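Local atomic coordinates of sorbitol dehydrogenase (Gluconobacter oxydans, PDB entry 5ITG), a protein that probably oxidises D-sorbitol to L-sorbose as an oxidoreductase that uses NADP(H) and carries a Rossmann-fold domain. Residues V381-E394 with P450-L463. Sequence-based numbering, arbitrary orientation.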
loop_
_atom_site.group_PDB
_atom_site.type_symbol
_atom_site.label_atom_id
_atom_site.label_comp_id
_atom_site.label_asym_id
_atom_site.label_seq_id
_atom_site.Cartn_x
_atom_site.Cartn_y
_atom_site.Cartn_z
ATOM N N VAL A 381 2.187 -14.483 8.633
ATOM C CA VAL A 381 2.271 -15.887 8.262
ATOM C C VAL A 381 0.873 -16.366 7.864
ATOM O O VAL A 381 0.702 -17.033 6.848
ATOM C CB VAL A 381 2.800 -16.738 9.434
ATOM C CG1 VAL A 381 2.586 -18.211 9.156
ATOM C CG2 VAL A 381 4.288 -16.449 9.644
ATOM N N GLN A 382 -0.131 -16.008 8.662
ATOM C CA GLN A 382 -1.500 -16.414 8.367
ATOM C C GLN A 382 -1.942 -15.911 6.994
ATOM O O GLN A 382 -2.462 -16.672 6.182
ATOM C CB GLN A 382 -2.462 -15.875 9.428
ATOM C CG GLN A 382 -2.201 -16.384 10.836
ATOM C CD GLN A 382 -3.152 -15.764 11.848
ATOM O OE1 GLN A 382 -3.501 -14.589 11.741
ATOM N NE2 GLN A 382 -3.557 -16.546 12.847
ATOM N N VAL A 383 -1.732 -14.632 6.724
ATOM C CA VAL A 383 -2.156 -14.090 5.438
ATOM C C VAL A 383 -1.259 -14.431 4.246
ATOM O O VAL A 383 -1.756 -14.833 3.192
ATOM C CB VAL A 383 -2.332 -12.556 5.521
ATOM C CG1 VAL A 383 -2.797 -12.004 4.170
ATOM C CG2 VAL A 383 -3.362 -12.211 6.612
ATOM N N PHE A 384 0.055 -14.303 4.405
ATOM C CA PHE A 384 0.970 -14.551 3.283
ATOM C C PHE A 384 1.339 -15.993 2.950
ATOM O O PHE A 384 1.615 -16.306 1.787
ATOM C CB PHE A 384 2.300 -13.796 3.478
ATOM C CG PHE A 384 2.154 -12.386 3.990
ATOM C CD1 PHE A 384 1.020 -11.630 3.721
ATOM C CD2 PHE A 384 3.195 -11.795 4.695
ATOM C CE1 PHE A 384 0.933 -10.313 4.149
ATOM C CE2 PHE A 384 3.115 -10.478 5.123
ATOM C CZ PHE A 384 1.985 -9.736 4.852
ATOM N N TRP A 385 1.367 -16.872 3.951
ATOM C CA TRP A 385 1.802 -18.249 3.719
ATOM C C TRP A 385 0.758 -19.369 3.663
ATOM O O TRP A 385 1.023 -20.420 3.077
ATOM C CB TRP A 385 2.830 -18.648 4.786
ATOM C CG TRP A 385 4.207 -18.021 4.675
ATOM C CD1 TRP A 385 4.635 -17.106 3.758
ATOM C CD2 TRP A 385 5.332 -18.302 5.518
ATOM N NE1 TRP A 385 5.965 -16.802 3.972
ATOM C CE2 TRP A 385 6.415 -17.521 5.049
ATOM C CE3 TRP A 385 5.529 -19.142 6.624
ATOM C CZ2 TRP A 385 7.678 -17.556 5.647
ATOM C CZ3 TRP A 385 6.787 -19.182 7.220
ATOM C CH2 TRP A 385 7.846 -18.392 6.730
ATOM N N THR A 386 -0.411 -19.158 4.254
ATOM C CA THR A 386 -1.425 -20.215 4.306
ATOM C C THR A 386 -1.774 -20.927 2.996
ATOM O O THR A 386 -1.770 -22.158 2.943
ATOM C CB THR A 386 -2.722 -19.694 4.968
ATOM O OG1 THR A 386 -2.440 -19.334 6.328
ATOM C CG2 THR A 386 -3.809 -20.773 4.956
ATOM N N GLU A 387 -2.085 -20.184 1.942
ATOM C CA GLU A 387 -2.437 -20.834 0.677
ATOM C C GLU A 387 -1.304 -21.738 0.169
ATOM O O GLU A 387 -1.542 -22.877 -0.239
ATOM C CB GLU A 387 -2.793 -19.788 -0.380
ATOM C CG GLU A 387 -3.142 -20.355 -1.769
ATOM C CD GLU A 387 -4.399 -21.207 -1.779
ATOM O OE1 GLU A 387 -5.439 -20.746 -1.263
ATOM O OE2 GLU A 387 -4.352 -22.335 -2.322
ATOM N N THR A 388 -0.073 -21.239 0.210
ATOM C CA THR A 388 1.071 -22.027 -0.253
ATOM C C THR A 388 1.241 -23.322 0.545
ATOM O O THR A 388 1.528 -24.381 -0.025
ATOM C CB THR A 388 2.357 -21.187 -0.217
ATOM O OG1 THR A 388 2.281 -20.193 -1.249
ATOM C CG2 THR A 388 3.596 -22.057 -0.443
ATOM N N VAL A 389 1.046 -23.247 1.854
ATOM C CA VAL A 389 1.143 -24.437 2.693
ATOM C C VAL A 389 -0.012 -25.403 2.400
ATOM O O VAL A 389 0.205 -26.601 2.222
ATOM C CB VAL A 389 1.127 -24.064 4.200
ATOM C CG1 VAL A 389 1.054 -25.329 5.062
ATOM C CG2 VAL A 389 2.383 -23.275 4.541
ATOM N N ARG A 390 -1.237 -24.891 2.339
ATOM C CA ARG A 390 -2.383 -25.759 2.060
ATOM C C ARG A 390 -2.198 -26.513 0.743
ATOM O O ARG A 390 -2.449 -27.711 0.673
ATOM C CB ARG A 390 -3.692 -24.957 1.987
ATOM C CG ARG A 390 -4.175 -24.355 3.301
ATOM C CD ARG A 390 -5.620 -23.851 3.159
ATOM N NE ARG A 390 -6.570 -24.957 3.073
ATOM C CZ ARG A 390 -7.090 -25.585 4.128
ATOM N NH1 ARG A 390 -6.765 -25.208 5.356
ATOM N NH2 ARG A 390 -7.911 -26.611 3.957
ATOM N N ARG A 391 -1.769 -25.810 -0.301
ATOM C CA ARG A 391 -1.560 -26.446 -1.604
ATOM C C ARG A 391 -0.498 -27.535 -1.572
ATOM O O ARG A 391 -0.688 -28.606 -2.148
ATOM C CB ARG A 391 -1.182 -25.398 -2.661
ATOM C CG ARG A 391 -2.343 -24.537 -3.090
ATOM C CD ARG A 391 -3.393 -25.365 -3.817
ATOM N NE ARG A 391 -3.112 -25.486 -5.243
ATOM C CZ ARG A 391 -3.095 -24.455 -6.084
ATOM N NH1 ARG A 391 -3.343 -23.226 -5.634
ATOM N NH2 ARG A 391 -2.848 -24.651 -7.373
ATOM N N ALA A 392 0.617 -27.265 -0.896
ATOM C CA ALA A 392 1.702 -28.237 -0.802
ATOM C C ALA A 392 1.221 -29.501 -0.111
ATOM O O ALA A 392 1.547 -30.605 -0.537
ATOM C CB ALA A 392 2.877 -27.650 -0.038
ATOM N N ILE A 393 0.448 -29.334 0.959
ATOM C CA ILE A 393 -0.089 -30.481 1.701
ATOM C C ILE A 393 -1.168 -31.201 0.897
ATOM O O ILE A 393 -1.180 -32.425 0.819
ATOM C CB ILE A 393 -0.722 -30.048 3.046
ATOM C CG1 ILE A 393 0.340 -29.430 3.959
ATOM C CG2 ILE A 393 -1.394 -31.249 3.710
ATOM C CD1 ILE A 393 -0.193 -28.995 5.315
ATOM N N GLU A 394 -2.076 -30.430 0.308
ATOM C CA GLU A 394 -3.171 -30.992 -0.478
ATOM C C GLU A 394 -2.682 -31.752 -1.708
ATOM O O GLU A 394 -3.158 -32.852 -1.996
ATOM C CB GLU A 394 -4.130 -29.882 -0.917
ATOM C CG GLU A 394 -4.843 -29.171 0.229
ATOM C CD GLU A 394 -5.541 -27.894 -0.218
ATOM O OE1 GLU A 394 -5.221 -27.394 -1.324
ATOM O OE2 GLU A 394 -6.393 -27.380 0.544
ATOM N N PRO A 450 -0.877 -19.604 17.063
ATOM C CA PRO A 450 -1.962 -19.258 16.134
ATOM C C PRO A 450 -1.508 -19.007 14.696
ATOM O O PRO A 450 -2.310 -19.076 13.765
ATOM C CB PRO A 450 -2.562 -17.996 16.754
ATOM C CG PRO A 450 -2.241 -18.129 18.216
ATOM C CD PRO A 450 -0.823 -18.646 18.181
ATOM N N ALA A 451 -0.226 -18.715 14.522
ATOM C CA ALA A 451 0.327 -18.425 13.201
ATOM C C ALA A 451 0.049 -19.506 12.157
ATOM O O ALA A 451 -0.100 -19.201 10.970
ATOM C CB ALA A 451 1.843 -18.200 13.313
ATOM N N PHE A 452 -0.039 -20.754 12.607
ATOM C CA PHE A 452 -0.236 -21.888 11.715
ATOM C C PHE A 452 -1.655 -22.462 11.662
ATOM O O PHE A 452 -1.872 -23.536 11.089
ATOM C CB PHE A 452 0.767 -22.978 12.106
ATOM C CG PHE A 452 2.126 -22.435 12.474
ATOM C CD1 PHE A 452 2.806 -21.572 11.610
ATOM C CD2 PHE A 452 2.707 -22.743 13.702
ATOM C CE1 PHE A 452 4.043 -21.020 11.968
ATOM C CE2 PHE A 452 3.945 -22.195 14.069
ATOM C CZ PHE A 452 4.612 -21.331 13.202
ATOM N N ASP A 453 -2.616 -21.740 12.234
ATOM C CA ASP A 453 -4.008 -22.193 12.255
ATOM C C ASP A 453 -4.679 -22.308 10.886
ATOM O O ASP A 453 -5.621 -23.085 10.722
ATOM C CB ASP A 453 -4.862 -21.269 13.135
ATOM C CG ASP A 453 -4.605 -21.465 14.623
ATOM O OD1 ASP A 453 -3.874 -22.402 14.984
ATOM O OD2 ASP A 453 -5.144 -20.678 15.430
ATOM N N GLY A 454 -4.203 -21.531 9.916
ATOM C CA GLY A 454 -4.790 -21.547 8.586
ATOM C C GLY A 454 -4.774 -22.881 7.857
ATOM O O GLY A 454 -5.563 -23.091 6.930
ATOM N N TRP A 455 -3.877 -23.779 8.253
ATOM C CA TRP A 455 -3.796 -25.082 7.605
ATOM C C TRP A 455 -3.898 -26.243 8.586
ATOM O O TRP A 455 -3.743 -27.404 8.207
ATOM C CB TRP A 455 -2.500 -25.197 6.796
ATOM C CG TRP A 455 -1.233 -24.980 7.580
ATOM C CD1 TRP A 455 -0.578 -25.892 8.360
ATOM C CD2 TRP A 455 -0.448 -23.786 7.612
ATOM N NE1 TRP A 455 0.577 -25.339 8.872
ATOM C CE2 TRP A 455 0.680 -24.045 8.427
ATOM C CE3 TRP A 455 -0.583 -22.518 7.029
ATOM C CZ2 TRP A 455 1.666 -23.082 8.670
ATOM C CZ3 TRP A 455 0.401 -21.556 7.275
ATOM C CH2 TRP A 455 1.512 -21.851 8.089
ATOM N N ARG A 456 -4.204 -25.920 9.838
ATOM C CA ARG A 456 -4.298 -26.923 10.893
ATOM C C ARG A 456 -5.368 -27.998 10.666
ATOM O O ARG A 456 -5.270 -29.090 11.219
ATOM C CB ARG A 456 -4.519 -26.229 12.240
ATOM C CG ARG A 456 -4.040 -27.037 13.433
ATOM C CD ARG A 456 -4.243 -26.283 14.737
ATOM N NE ARG A 456 -3.359 -25.127 14.884
ATOM C CZ ARG A 456 -2.040 -25.200 15.057
ATOM N NH1 ARG A 456 -1.434 -26.378 15.103
ATOM N NH2 ARG A 456 -1.327 -24.092 15.207
ATOM N N ASP A 457 -6.376 -27.705 9.847
ATOM C CA ASP A 457 -7.432 -28.682 9.585
ATOM C C ASP A 457 -6.939 -29.854 8.738
ATOM O O ASP A 457 -7.510 -30.946 8.771
ATOM C CB ASP A 457 -8.633 -28.011 8.909
ATOM C CG ASP A 457 -8.250 -27.233 7.665
ATOM O OD1 ASP A 457 -7.459 -26.274 7.781
ATOM O OD2 ASP A 457 -8.745 -27.581 6.573
ATOM N N LEU A 458 -5.870 -29.623 7.983
ATOM C CA LEU A 458 -5.284 -30.653 7.135
ATOM C C LEU A 458 -4.368 -31.555 7.962
ATOM O O LEU A 458 -4.125 -31.300 9.141
ATOM C CB LEU A 458 -4.470 -29.997 6.017
ATOM C CG LEU A 458 -5.250 -29.041 5.113
ATOM C CD1 LEU A 458 -4.286 -28.286 4.210
ATOM C CD2 LEU A 458 -6.266 -29.829 4.295
ATOM N N ASP A 459 -3.860 -32.616 7.341
ATOM C CA ASP A 459 -2.950 -33.516 8.037
ATOM C C ASP A 459 -1.551 -32.912 8.006
ATOM O O ASP A 459 -0.806 -33.098 7.051
ATOM C CB ASP A 459 -2.938 -34.896 7.378
ATOM C CG ASP A 459 -1.813 -35.777 7.902
ATOM O OD1 ASP A 459 -1.559 -35.761 9.126
ATOM O OD2 ASP A 459 -1.190 -36.489 7.086
ATOM N N THR A 460 -1.210 -32.190 9.066
ATOM C CA THR A 460 0.083 -31.526 9.181
ATOM C C THR A 460 1.178 -32.397 9.803
ATOM O O THR A 460 2.231 -31.890 10.197
ATOM C CB THR A 460 -0.054 -30.247 10.029
ATOM O OG1 THR A 460 -0.361 -30.605 11.382
ATOM C CG2 THR A 460 -1.187 -29.370 9.491
ATOM N N SER A 461 0.931 -33.702 9.888
ATOM C CA SER A 461 1.897 -34.630 10.475
ATOM C C SER A 461 3.301 -34.556 9.876
ATOM O O SER A 461 4.282 -34.350 10.595
ATOM C CB SER A 461 1.381 -36.068 10.351
ATOM O OG SER A 461 0.137 -36.207 11.013
ATOM N N GLU A 462 3.395 -34.738 8.564
ATOM C CA GLU A 462 4.681 -34.709 7.880
ATOM C C GLU A 462 5.347 -33.336 7.964
ATOM O O GLU A 462 6.555 -33.233 8.178
ATOM C CB GLU A 462 4.504 -35.104 6.411
ATOM C CG GLU A 462 5.767 -35.659 5.774
ATOM C CD GLU A 462 5.582 -35.974 4.302
ATOM O OE1 GLU A 462 4.517 -36.529 3.942
ATOM O OE2 GLU A 462 6.504 -35.677 3.508
ATOM N N LEU A 463 4.554 -32.283 7.799
ATOM C CA LEU A 463 5.082 -30.925 7.862
ATOM C C LEU A 463 5.631 -30.626 9.254
ATOM O O LEU A 463 6.747 -30.144 9.394
ATOM C CB LEU A 463 3.988 -29.902 7.516
ATOM C CG LEU A 463 4.375 -28.420 7.652
ATOM C CD1 LEU A 463 5.508 -28.095 6.683
ATOM C CD2 LEU A 463 3.170 -27.523 7.368
HETATM O O HOH W 1 -2.204 -19.810 9.060
#
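W455 lies with one indole face against V389. CG1 of V389 comes down over the five-membered ring of W455, 3.4 Å from its centroid, a CH-pi contact. CG1 stands anti to the backbone N of V389 (chi1 173°), which sets this methyl over the ring, while CG2 meets the benzo end. CA of T386 meets the indole at its edge, and V381 CG1 touches W455 CH2 at 3.9 Å. R390 bends at chi3 and grips D457 end-on. R390 NH1 bonds D457 OD1 at 2.7 Å and R390 NH2 bonds D457 OD2 at 2.9 Å, each on a syn lone pair, with the two planes only 9° apart. NH1 also donates to G454 O, in the carbonyl plane. L458 CD1 lies over the centre of the R390 guanidinium, 3.9 Å above its plane. A leucine in place of R390 would probably leave D457 without its countercharge and G454 O without this donor. Nearer the start of both segments, Q382 NE2 donates to P450 O at 3.0 Å, from above the carbonyl plane. A water links T386 OG1, A451 O and G454 N. Helix 400-412 also packs on V389 and F452. This is helix-to-loop packing in the mannitol dehydrogenase C-terminal domain, joining helix 377-394 to the turns that lead into helix 461-477.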